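Local coordinates for mannan endo-1,4-beta-mannosidase (Mytilus edulis, PDB 2C0H), which hydrolyses internal beta-1,4-mannosidic linkages of mannans, galactomannans and glucomannans at random, cutting oligomers no shorter than mannotetraose, at residues Asn25-Asn30 / Arg63-Ile68; Gly36-Ser41 / Asp86-Ser91; Glu69-Pro74 / Gln118-Arg123. The protein carries 3 engineered substitutions. One frame throughout, in Å; residues are numbered along the deposited sequence.

Contact 1: residues Asn25-Asn30 / Arg63-Ile68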
loop_
_atom_site.group_PDB
_atom_site.type_symbol
_atom_site.label_atom_id
_atom_site.label_comp_id
_atom_site.label_asym_id
_atom_site.label_seq_id
_atom_site.Cartn_x
_atom_site.Cartn_y
_atom_site.Cartn_z
ATOM N N ASN A 25 -6.809 -3.629 6.543
ATOM C CA ASN A 25 -6.159 -4.622 5.705
ATOM C C ASN A 25 -6.931 -5.920 5.797
ATOM O O ASN A 25 -7.262 -6.348 6.890
ATOM C CB ASN A 25 -4.729 -4.879 6.211
ATOM C CG ASN A 25 -3.783 -3.756 5.926
ATOM O OD1 ASN A 25 -3.064 -3.803 4.927
ATOM N ND2 ASN A 25 -3.722 -2.766 6.822
ATOM N N GLN A 26 -7.176 -6.572 4.663
ATOM C CA GLN A 26 -7.769 -7.922 4.700
ATOM C C GLN A 26 -6.773 -8.857 5.416
ATOM O O GLN A 26 -7.163 -9.529 6.373
ATOM C CB GLN A 26 -8.196 -8.406 3.303
ATOM C CG GLN A 26 -9.059 -9.689 3.286
ATOM C CD GLN A 26 -10.543 -9.469 3.619
ATOM O OE1 GLN A 26 -11.178 -8.528 3.151
ATOM N NE2 GLN A 26 -11.106 -10.365 4.415
ATOM N N ALA A 27 -5.497 -8.950 5.047
ATOM C CA ALA A 27 -4.903 -8.541 3.771
ATOM C C ALA A 27 -5.029 -9.695 2.757
ATOM O O ALA A 27 -4.673 -9.536 1.586
ATOM C CB ALA A 27 -3.449 -8.198 3.982
ATOM N N TRP A 28 -5.510 -10.859 3.203
ATOM C CA TRP A 28 -5.742 -12.030 2.359
ATOM C C TRP A 28 -6.821 -12.929 2.973
ATOM O O TRP A 28 -7.213 -12.744 4.129
ATOM C CB TRP A 28 -4.437 -12.842 2.206
ATOM C CG TRP A 28 -3.819 -13.252 3.512
ATOM C CD1 TRP A 28 -4.196 -14.314 4.284
ATOM C CD2 TRP A 28 -2.734 -12.622 4.208
ATOM N NE1 TRP A 28 -3.441 -14.367 5.418
ATOM C CE2 TRP A 28 -2.529 -13.346 5.405
ATOM C CE3 TRP A 28 -1.911 -11.516 3.946
ATOM C CZ2 TRP A 28 -1.539 -13.005 6.317
ATOM C CZ3 TRP A 28 -0.945 -11.173 4.852
ATOM C CH2 TRP A 28 -0.754 -11.916 6.022
ATOM N N VAL A 29 -7.281 -13.904 2.209
ATOM C CA VAL A 29 -8.086 -15.015 2.745
ATOM C C VAL A 29 -7.231 -16.274 2.618
ATOM O O VAL A 29 -6.813 -16.858 3.627
ATOM C CB VAL A 29 -9.458 -15.130 2.054
ATOM C CG1 VAL A 29 -10.215 -16.381 2.554
ATOM C CG2 VAL A 29 -10.276 -13.846 2.292
ATOM N N ASN A 30 -6.921 -16.665 1.383
ATOM C CA ASN A 30 -5.904 -17.684 1.141
ATOM C C ASN A 30 -4.652 -17.005 0.567
ATOM O O ASN A 30 -4.647 -16.606 -0.593
ATOM C CB ASN A 30 -6.412 -18.783 0.207
ATOM C CG ASN A 30 -5.549 -20.071 0.274
ATOM O OD1 ASN A 30 -4.972 -20.426 1.321
ATOM N ND2 ASN A 30 -5.475 -20.771 -0.845
ATOM N N ARG A 63 -7.514 -2.790 2.048
ATOM C CA ARG A 63 -6.250 -3.129 1.376
ATOM C C ARG A 63 -6.151 -4.657 1.274
ATOM O O ARG A 63 -6.285 -5.381 2.276
ATOM C CB ARG A 63 -5.060 -2.528 2.142
ATOM C CG ARG A 63 -3.649 -2.851 1.637
ATOM C CD ARG A 63 -2.612 -1.977 2.391
ATOM N NE ARG A 63 -1.202 -2.151 1.991
ATOM C CZ ARG A 63 -0.234 -2.720 2.704
ATOM N NH1 ARG A 63 -0.457 -3.237 3.908
ATOM N NH2 ARG A 63 0.996 -2.776 2.214
ATOM N N VAL A 64 -5.894 -5.144 0.067
ATOM C CA VAL A 64 -5.785 -6.579 -0.182
ATOM C C VAL A 64 -4.527 -6.892 -0.984
ATOM O O VAL A 64 -4.169 -6.133 -1.869
ATOM C CB VAL A 64 -7.034 -7.111 -0.904
ATOM C CG1 VAL A 64 -7.151 -6.574 -2.305
ATOM C CG2 VAL A 64 -7.061 -8.622 -0.929
ATOM N N TRP A 65 -3.845 -7.981 -0.651
ATOM C CA TRP A 65 -2.593 -8.369 -1.324
ATOM C C TRP A 65 -2.872 -9.321 -2.493
ATOM O O TRP A 65 -3.674 -10.258 -2.379
ATOM C CB TRP A 65 -1.621 -9.011 -0.327
ATOM C CG TRP A 65 -1.082 -8.096 0.775
ATOM C CD1 TRP A 65 -1.498 -6.820 1.088
ATOM C CD2 TRP A 65 -0.061 -8.418 1.706
ATOM N NE1 TRP A 65 -0.779 -6.340 2.151
ATOM C CE2 TRP A 65 0.099 -7.308 2.565
ATOM C CE3 TRP A 65 0.734 -9.553 1.914
ATOM C CZ2 TRP A 65 1.049 -7.297 3.601
ATOM C CZ3 TRP A 65 1.670 -9.539 2.939
ATOM C CH2 TRP A 65 1.816 -8.422 3.767
ATOM N N LEU A 66 -2.190 -9.082 -3.620
ATOM C CA LEU A 66 -2.459 -9.764 -4.880
ATOM C C LEU A 66 -1.376 -10.820 -5.230
ATOM O O LEU A 66 -1.524 -11.991 -4.875
ATOM C CB LEU A 66 -2.649 -8.719 -6.004
ATOM C CG LEU A 66 -3.215 -9.251 -7.334
ATOM C CD1 LEU A 66 -4.667 -9.667 -7.220
ATOM C CD2 LEU A 66 -3.107 -8.192 -8.413
ATOM N N HIS A 67 -0.268 -10.438 -5.861
ATOM C CA HIS A 67 0.731 -11.450 -6.289
ATOM C C HIS A 67 1.620 -11.980 -5.165
ATOM O O HIS A 67 1.945 -13.170 -5.161
ATOM C CB HIS A 67 1.668 -10.920 -7.376
ATOM C CG HIS A 67 0.986 -10.251 -8.524
ATOM N ND1 HIS A 67 -0.040 -10.830 -9.235
ATOM C CD2 HIS A 67 1.273 -9.088 -9.154
ATOM C CE1 HIS A 67 -0.390 -10.025 -10.227
ATOM N NE2 HIS A 67 0.397 -8.964 -10.200
ATOM N N ILE A 68 2.053 -11.079 -4.271
ATOM C CA ILE A 68 2.925 -11.352 -3.119
ATOM C C ILE A 68 4.366 -11.668 -3.547
ATOM O O ILE A 68 5.200 -10.753 -3.616
ATOM C CB ILE A 68 2.280 -12.369 -2.163
ATOM C CG1 ILE A 68 0.890 -11.827 -1.765
ATOM C CG2 ILE A 68 3.175 -12.591 -0.951
ATOM C CD1 ILE A 68 0.197 -12.512 -0.578
#
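N25 closes strand 17-25 in a parallel bridge with R63, and both side chains leave the same face of the sheet. They run side by side; the amide stands almost perpendicular to the guanidinium (planes 86° apart), and N25 OD1 meets the edge of that group, accepting from R63 NH1 at 2.9 Å. An asparagine suits the place because it uses both ends: ND2 gives its hydrogens to the carbonyls of T322 and G293, which fixes the oxygen toward the arginine. R63, stretched straight from CG to NE, also reaches D159, N162 and E294, the probable nucleophile. With a methionine in place of R63, N25 OD1 would lose this donor, and the carboxylates of D159 and E294 would probably be left without their positive mate. At Q26 the backbone continues the pairing, N donating to R63 O at 2.8 Å, while the bent side chain turns off to T50 of helix 40-56. Strands 17-25 and 61-68 are neighbours in the TIM barrel of family 5 glycosidases, whose active site lies at the C-terminal ends of the strands, and here the first strand gives way to a loop through a cis peptide between Q26 and A27. A27 O then accepts from W65 N at 2.8 Å. The A27 methyl is small enough to sit nearly straight above the five-membered ring of W65, a residue that probably binds substrate, with CB 3.7 Å from the ring centroid in a CH-pi contact. W28 reaches the same face further along: its CG lies between the backbone N and the carbonyl carbon (chi1 55°), which brings CZ3 to 3.6 Å from W65 CZ3. The two six-membered rings meet obliquely, their planes 59° apart.

Contact 2: residues Gly36-Ser41 / Asp86-Ser91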
loop_
_atom_site.group_PDB
_atom_site.type_symbol
_atom_site.label_atom_id
_atom_site.label_comp_id
_atom_site.label_asym_id
_atom_site.label_seq_id
_atom_site.Cartn_x
_atom_site.Cartn_y
_atom_site.Cartn_z
ATOM N N GLY A 36 -7.638 -15.158 -9.589
ATOM C CA GLY A 36 -7.149 -15.965 -10.703
ATOM C C GLY A 36 -7.355 -17.442 -10.437
ATOM O O GLY A 36 -7.523 -17.855 -9.289
ATOM N N HIS A 37 -7.352 -18.246 -11.498
ATOM C CA HIS A 37 -7.555 -19.692 -11.373
ATOM C C HIS A 37 -8.836 -20.034 -10.602
ATOM O O HIS A 37 -8.876 -21.005 -9.835
ATOM C CB HIS A 37 -6.310 -20.345 -10.742
ATOM C CG HIS A 37 -5.037 -20.014 -11.459
ATOM N ND1 HIS A 37 -4.743 -20.510 -12.710
ATOM C CD2 HIS A 37 -3.997 -19.218 -11.117
ATOM C CE1 HIS A 37 -3.574 -20.039 -13.106
ATOM N NE2 HIS A 37 -3.097 -19.255 -12.158
ATOM N N ASN A 38 -9.880 -19.234 -10.814
ATOM C CA ASN A 38 -11.179 -19.426 -10.171
ATOM C C ASN A 38 -11.076 -19.453 -8.641
ATOM O O ASN A 38 -11.866 -20.119 -7.979
ATOM C CB ASN A 38 -11.838 -20.710 -10.691
ATOM C CG ASN A 38 -12.172 -20.635 -12.172
ATOM O OD1 ASN A 38 -13.051 -19.874 -12.584
ATOM N ND2 ASN A 38 -11.466 -21.420 -12.982
ATOM N N GLN A 39 -10.116 -18.704 -8.095
ATOM C CA GLN A 39 -9.849 -18.719 -6.656
ATOM C C GLN A 39 -10.758 -17.758 -5.898
ATOM O O GLN A 39 -10.977 -17.953 -4.710
ATOM C CB GLN A 39 -8.351 -18.472 -6.348
ATOM C CG GLN A 39 -7.437 -19.650 -6.775
ATOM C CD GLN A 39 -5.919 -19.388 -6.668
ATOM O OE1 GLN A 39 -5.185 -20.200 -6.085
ATOM N NE2 GLN A 39 -5.441 -18.283 -7.250
ATOM N N TYR A 40 -11.296 -16.727 -6.551
ATOM C CA TYR A 40 -12.155 -15.779 -5.825
ATOM C C TYR A 40 -13.415 -16.470 -5.304
ATOM O O TYR A 40 -13.815 -16.242 -4.161
ATOM C CB TYR A 40 -12.535 -14.554 -6.674
ATOM C CG TYR A 40 -13.492 -13.637 -5.955
ATOM C CD1 TYR A 40 -13.086 -12.941 -4.825
ATOM C CD2 TYR A 40 -14.816 -13.508 -6.370
ATOM C CE1 TYR A 40 -13.971 -12.130 -4.134
ATOM C CE2 TYR A 40 -15.702 -12.678 -5.693
ATOM C CZ TYR A 40 -15.265 -11.997 -4.574
ATOM O OH TYR A 40 -16.131 -11.183 -3.882
ATOM N N SER A 41 -14.017 -17.324 -6.128
ATOM C CA SER A 41 -15.250 -18.023 -5.752
ATOM C C SER A 41 -15.055 -18.806 -4.456
ATOM O O SER A 41 -15.988 -18.940 -3.665
ATOM C CB SER A 41 -15.737 -18.939 -6.879
ATOM O OG SER A 41 -14.844 -20.012 -7.105
ATOM N N ASP A 86 -3.604 -15.414 -16.084
ATOM C CA ASP A 86 -4.573 -16.459 -16.332
ATOM C C ASP A 86 -5.952 -15.848 -16.620
ATOM O O ASP A 86 -6.225 -14.691 -16.259
ATOM C CB ASP A 86 -4.619 -17.425 -15.168
ATOM C CG ASP A 86 -5.291 -16.839 -13.983
ATOM O OD1 ASP A 86 -4.581 -16.226 -13.153
ATOM O OD2 ASP A 86 -6.531 -16.974 -13.906
ATOM N N ASN A 87 -6.800 -16.620 -17.294
ATOM C CA ASN A 87 -8.020 -16.071 -17.891
ATOM C C ASN A 87 -9.171 -15.738 -16.937
ATOM O O ASN A 87 -10.199 -15.228 -17.379
ATOM C CB ASN A 87 -8.526 -16.945 -19.053
ATOM C CG ASN A 87 -8.888 -18.352 -18.635
ATOM O OD1 ASN A 87 -9.209 -18.614 -17.472
ATOM N ND2 ASN A 87 -8.849 -19.278 -19.599
ATOM N N THR A 88 -9.004 -16.008 -15.646
ATOM C CA THR A 88 -9.986 -15.549 -14.666
ATOM C C THR A 88 -9.428 -14.530 -13.670
ATOM O O THR A 88 -10.147 -14.127 -12.752
ATOM C CB THR A 88 -10.641 -16.731 -13.908
ATOM O OG1 THR A 88 -9.623 -17.516 -13.285
ATOM C CG2 THR A 88 -11.437 -17.596 -14.863
ATOM N N LEU A 89 -8.183 -14.070 -13.833
ATOM C CA LEU A 89 -7.647 -13.059 -12.899
ATOM C C LEU A 89 -8.476 -11.778 -12.933
ATOM O O LEU A 89 -8.937 -11.291 -11.899
ATOM C CB LEU A 89 -6.167 -12.748 -13.169
ATOM C CG LEU A 89 -5.522 -11.662 -12.286
ATOM C CD1 LEU A 89 -5.683 -11.997 -10.786
ATOM C CD2 LEU A 89 -4.050 -11.428 -12.617
ATOM N N ILE A 90 -8.641 -11.197 -14.114
ATOM C CA ILE A 90 -9.371 -9.940 -14.221
ATOM C C ILE A 90 -10.843 -10.112 -13.814
ATOM O O ILE A 90 -11.376 -9.273 -13.089
ATOM C CB ILE A 90 -9.204 -9.314 -15.627
ATOM C CG1 ILE A 90 -7.741 -8.899 -15.796
ATOM C CG2 ILE A 90 -10.140 -8.101 -15.825
ATOM C CD1 ILE A 90 -7.326 -8.525 -17.200
ATOM N N SER A 91 -11.497 -11.187 -14.253
ATOM C CA SER A 91 -12.914 -11.400 -13.927
ATOM C C SER A 91 -13.125 -11.653 -12.424
ATOM O O SER A 91 -14.120 -11.200 -11.873
ATOM C CB SER A 91 -13.550 -12.496 -14.798
ATOM O OG SER A 91 -12.841 -13.711 -14.743
#
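The imidazole of H37 and the carboxylate of D86 lie one over the other, their planes 20° apart, with D86 CG above the centre of the ring. On that same ring face D86 CB makes a CH-pi contact, coming within 3.5 Å of H37 CE1. At the ring's edge NE2 bonds weakly to S72 O and E75 OE2. The carboxylate is gripped across its own plane: H37 N donates to D86 OD2 at 2.8 Å from one face, and T88 N donates to the same oxygen at 3.2 Å from the opposite one. D86 CG sits between its backbone N and carbonyl carbon (chi1 73°), which lets a single oxygen serve both amides. T88 adds the next bond, its OG1 accepting from N38 N at 3.0 Å, while its CG2 rests 3.6 Å from N38 OD1. G36 must be glycine: a beta carbon there would run into D86 OD1 and into the preceding carbonyl oxygen, and without one G36 CA comes to 3.7 Å from L89 CA. D92 OD2, from helix 89-102, accepts from the backbone N of both G36 and Y40. The bond from T88 N to D86 OD2 makes an Asx turn, combined with a type I turn from D86 to L89 that leads into helix 89-102, so the starts of two adjacent outer helices of the TIM barrel, 40-56 and 89-102, are tied together.

Contact 3: residues Glu69-Pro74 / Gln118-Arg123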
loop_
_atom_site.group_PDB
_atom_site.type_symbol
_atom_site.label_atom_id
_atom_site.label_comp_id
_atom_site.label_asym_id
_atom_site.label_seq_id
_atom_site.Cartn_x
_atom_site.Cartn_y
_atom_site.Cartn_z
ATOM N N GLU A 69 4.668 -12.929 -3.841
ATOM C CA GLU A 69 5.988 -13.295 -4.385
ATOM C C GLU A 69 5.831 -14.122 -5.661
ATOM O O GLU A 69 6.752 -14.849 -6.045
ATOM C CB GLU A 69 6.801 -14.111 -3.365
ATOM C CG GLU A 69 7.427 -13.348 -2.207
ATOM C CD GLU A 69 8.288 -14.266 -1.330
ATOM O OE1 GLU A 69 9.521 -14.096 -1.289
ATOM O OE2 GLU A 69 7.725 -15.190 -0.705
ATOM N N GLY A 70 4.662 -14.045 -6.288
ATOM C CA GLY A 70 4.401 -14.746 -7.540
ATOM C C GLY A 70 4.062 -16.215 -7.406
ATOM O O GLY A 70 4.258 -16.969 -8.352
ATOM N N GLU A 71 3.514 -16.618 -6.264
ATOM C CA GLU A 71 3.099 -18.017 -6.043
ATOM C C GLU A 71 2.078 -18.571 -7.063
ATOM O O GLU A 71 2.225 -19.711 -7.522
ATOM C CB GLU A 71 2.515 -18.178 -4.625
ATOM C CG GLU A 71 3.530 -18.042 -3.476
ATOM C CD GLU A 71 3.663 -16.643 -2.873
ATOM O OE1 GLU A 71 3.904 -16.551 -1.642
ATOM O OE2 GLU A 71 3.568 -15.638 -3.609
ATOM N N SER A 72 1.037 -17.796 -7.385
ATOM C CA SER A 72 -0.033 -18.237 -8.305
ATOM C C SER A 72 -0.287 -17.288 -9.481
ATOM O O SER A 72 -0.760 -17.728 -10.526
ATOM C CB SER A 72 -1.342 -18.538 -7.552
ATOM O OG SER A 72 -1.936 -17.375 -7.022
ATOM N N THR A 73 0.020 -16.004 -9.309
ATOM C CA THR A 73 -0.113 -14.988 -10.364
ATOM C C THR A 73 1.069 -14.007 -10.255
ATOM O O THR A 73 1.625 -13.821 -9.189
ATOM C CB THR A 73 -1.447 -14.198 -10.261
ATOM O OG1 THR A 73 -1.422 -13.350 -9.100
ATOM C CG2 THR A 73 -2.677 -15.136 -10.188
ATOM N N PRO A 74 1.512 -13.406 -11.373
ATOM C CA PRO A 74 1.132 -13.675 -12.750
ATOM C C PRO A 74 1.763 -14.974 -13.244
ATOM O O PRO A 74 2.307 -15.726 -12.441
ATOM C CB PRO A 74 1.708 -12.460 -13.482
ATOM C CG PRO A 74 2.901 -12.119 -12.746
ATOM C CD PRO A 74 2.552 -12.365 -11.294
ATOM N N GLN A 118 10.285 -16.318 0.989
ATOM C CA GLN A 118 9.890 -17.735 0.972
ATOM C C GLN A 118 10.324 -18.426 -0.334
ATOM O O GLN A 118 11.178 -17.901 -1.053
ATOM C CB GLN A 118 8.384 -17.863 1.227
ATOM C CG GLN A 118 7.933 -17.054 2.439
ATOM C CD GLN A 118 6.579 -17.461 2.962
ATOM O OE1 GLN A 118 5.555 -17.249 2.314
ATOM N NE2 GLN A 118 6.562 -18.038 4.162
ATOM N N SER A 119 9.760 -19.598 -0.624
ATOM C CA SER A 119 10.310 -20.496 -1.650
ATOM C C SER A 119 10.164 -20.048 -3.100
ATOM O O SER A 119 10.896 -20.550 -3.965
ATOM C CB SER A 119 9.725 -21.908 -1.507
ATOM O OG SER A 119 8.339 -21.929 -1.778
ATOM N N THR A 120 9.252 -19.123 -3.384
ATOM C CA THR A 120 9.164 -18.592 -4.746
ATOM C C THR A 120 9.789 -17.201 -4.854
ATOM O O THR A 120 9.550 -16.493 -5.832
ATOM C CB THR A 120 7.712 -18.576 -5.289
ATOM O OG1 THR A 120 6.936 -17.569 -4.616
ATOM C CG2 THR A 120 7.052 -19.924 -5.099
ATOM N N HIS A 121 10.606 -16.811 -3.877
ATOM C CA HIS A 121 11.214 -15.468 -3.892
ATOM C C HIS A 121 12.007 -15.194 -5.156
ATOM O O HIS A 121 12.075 -14.046 -5.593
ATOM C CB HIS A 121 12.121 -15.182 -2.694
ATOM C CG HIS A 121 12.612 -13.769 -2.670
ATOM N ND1 HIS A 121 11.776 -12.711 -2.391
ATOM C CD2 HIS A 121 13.815 -13.229 -2.975
ATOM C CE1 HIS A 121 12.452 -11.580 -2.491
ATOM N NE2 HIS A 121 13.691 -11.866 -2.847
ATOM N N TYR A 122 12.626 -16.220 -5.721
ATOM C CA TYR A 122 13.376 -16.045 -6.962
ATOM C C TYR A 122 12.556 -15.374 -8.069
ATOM O O TYR A 122 13.135 -14.675 -8.916
ATOM C CB TYR A 122 13.925 -17.379 -7.470
ATOM C CG TYR A 122 12.878 -18.383 -7.921
ATOM C CD1 TYR A 122 12.494 -18.478 -9.261
ATOM C CD2 TYR A 122 12.290 -19.264 -7.019
ATOM C CE1 TYR A 122 11.538 -19.391 -9.676
ATOM C CE2 TYR A 122 11.329 -20.183 -7.431
ATOM C CZ TYR A 122 10.953 -20.244 -8.765
ATOM O OH TYR A 122 10.006 -21.152 -9.183
ATOM N N ARG A 123 11.238 -15.589 -8.085
ATOM C CA ARG A 123 10.369 -14.976 -9.115
ATOM C C ARG A 123 10.379 -13.456 -8.949
ATOM O O ARG A 123 10.629 -12.709 -9.904
ATOM C CB ARG A 123 8.936 -15.538 -9.076
ATOM C CG ARG A 123 8.833 -17.002 -9.530
ATOM C CD ARG A 123 7.441 -17.604 -9.319
ATOM N NE ARG A 123 7.480 -19.046 -9.567
ATOM C CZ ARG A 123 6.533 -19.923 -9.246
ATOM N NH1 ARG A 123 5.409 -19.554 -8.645
ATOM N NH2 ARG A 123 6.720 -21.202 -9.531
HETATM O O HOH W 1 6.913 -17.697 -2.128
#
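E69 reaches across to Q118 and H121, joining the loop that follows barrel strand 61-68 to a type I turn, Q118 to H121, that runs into helix 121-129; the contact thus bridges two neighbouring loops on the catalytic side of the TIM barrel. Hydrogen bonds to the buried carboxylate of E69 come first. Q118 N donates to both oxygens, nearly straight to E69 OE1 at 3.3 Å and more bent to E69 OE2 at 3.3 Å, on the syn lone pair of each. H121 ND1 takes the anti lone pair of E69 OE1 at 2.9 Å, the oxygen lying at the edge of the imidazole near its plane. H121 NE2 bonds to Y196 OH, which is why a histidine, with two ring nitrogens to offer, suits the place.

Bonds to the loop backbone form the second group. R123, extended from CG to NE, donates from NH1 to G70 O at 2.8 Å and, weakly, from the same nitrogen to E71 O, while T120 CG2 lies over one face of its guanidinium. G70 adopts a positive phi of 80°, and a beta carbon on it would press tightly on R123 CB. Within the loop E71 bends at chi2 (93°), which swings its carboxylate back so that E71 OE2 accepts from E69 N at 2.9 Å; the side chain thus folds back on its own loop. The hydroxyl of T120 lies against E71 CG, with OG1 3.1 Å from E69 O and its proton undecided between acceptors.

The last group is water-mediated: one water accepts from T120 N at 3.0 Å and donates to E69 OE2 at 3.0 Å, with a weak bond to E71 OE1.

Contact 1 lies nearest the centre of the chain, where strands 17-25 and 61-68 meet at the catalytic end. Contact 2 is farther out, at the starts of helices 40-56 and 89-102, its centre about 15 Å from that of contact 1, and the centre of contact 3 lies about 14 Å from that of contact 1 and 17 Å from that of contact 2. Along the chain, contacts 1 and 2 interleave, as do 2 and 3, whereas contact 1 closes before contact 3 opens. Loop 69-74 links all three: T73 OG1 probably bonds H67 ND1 of contact 1, and T73 CG2 packs on D86 OD1 of contact 2. Adjacent beta-alpha units are thereby joined from the active-site end of the barrel, where contact 1 lies, to the outer helices.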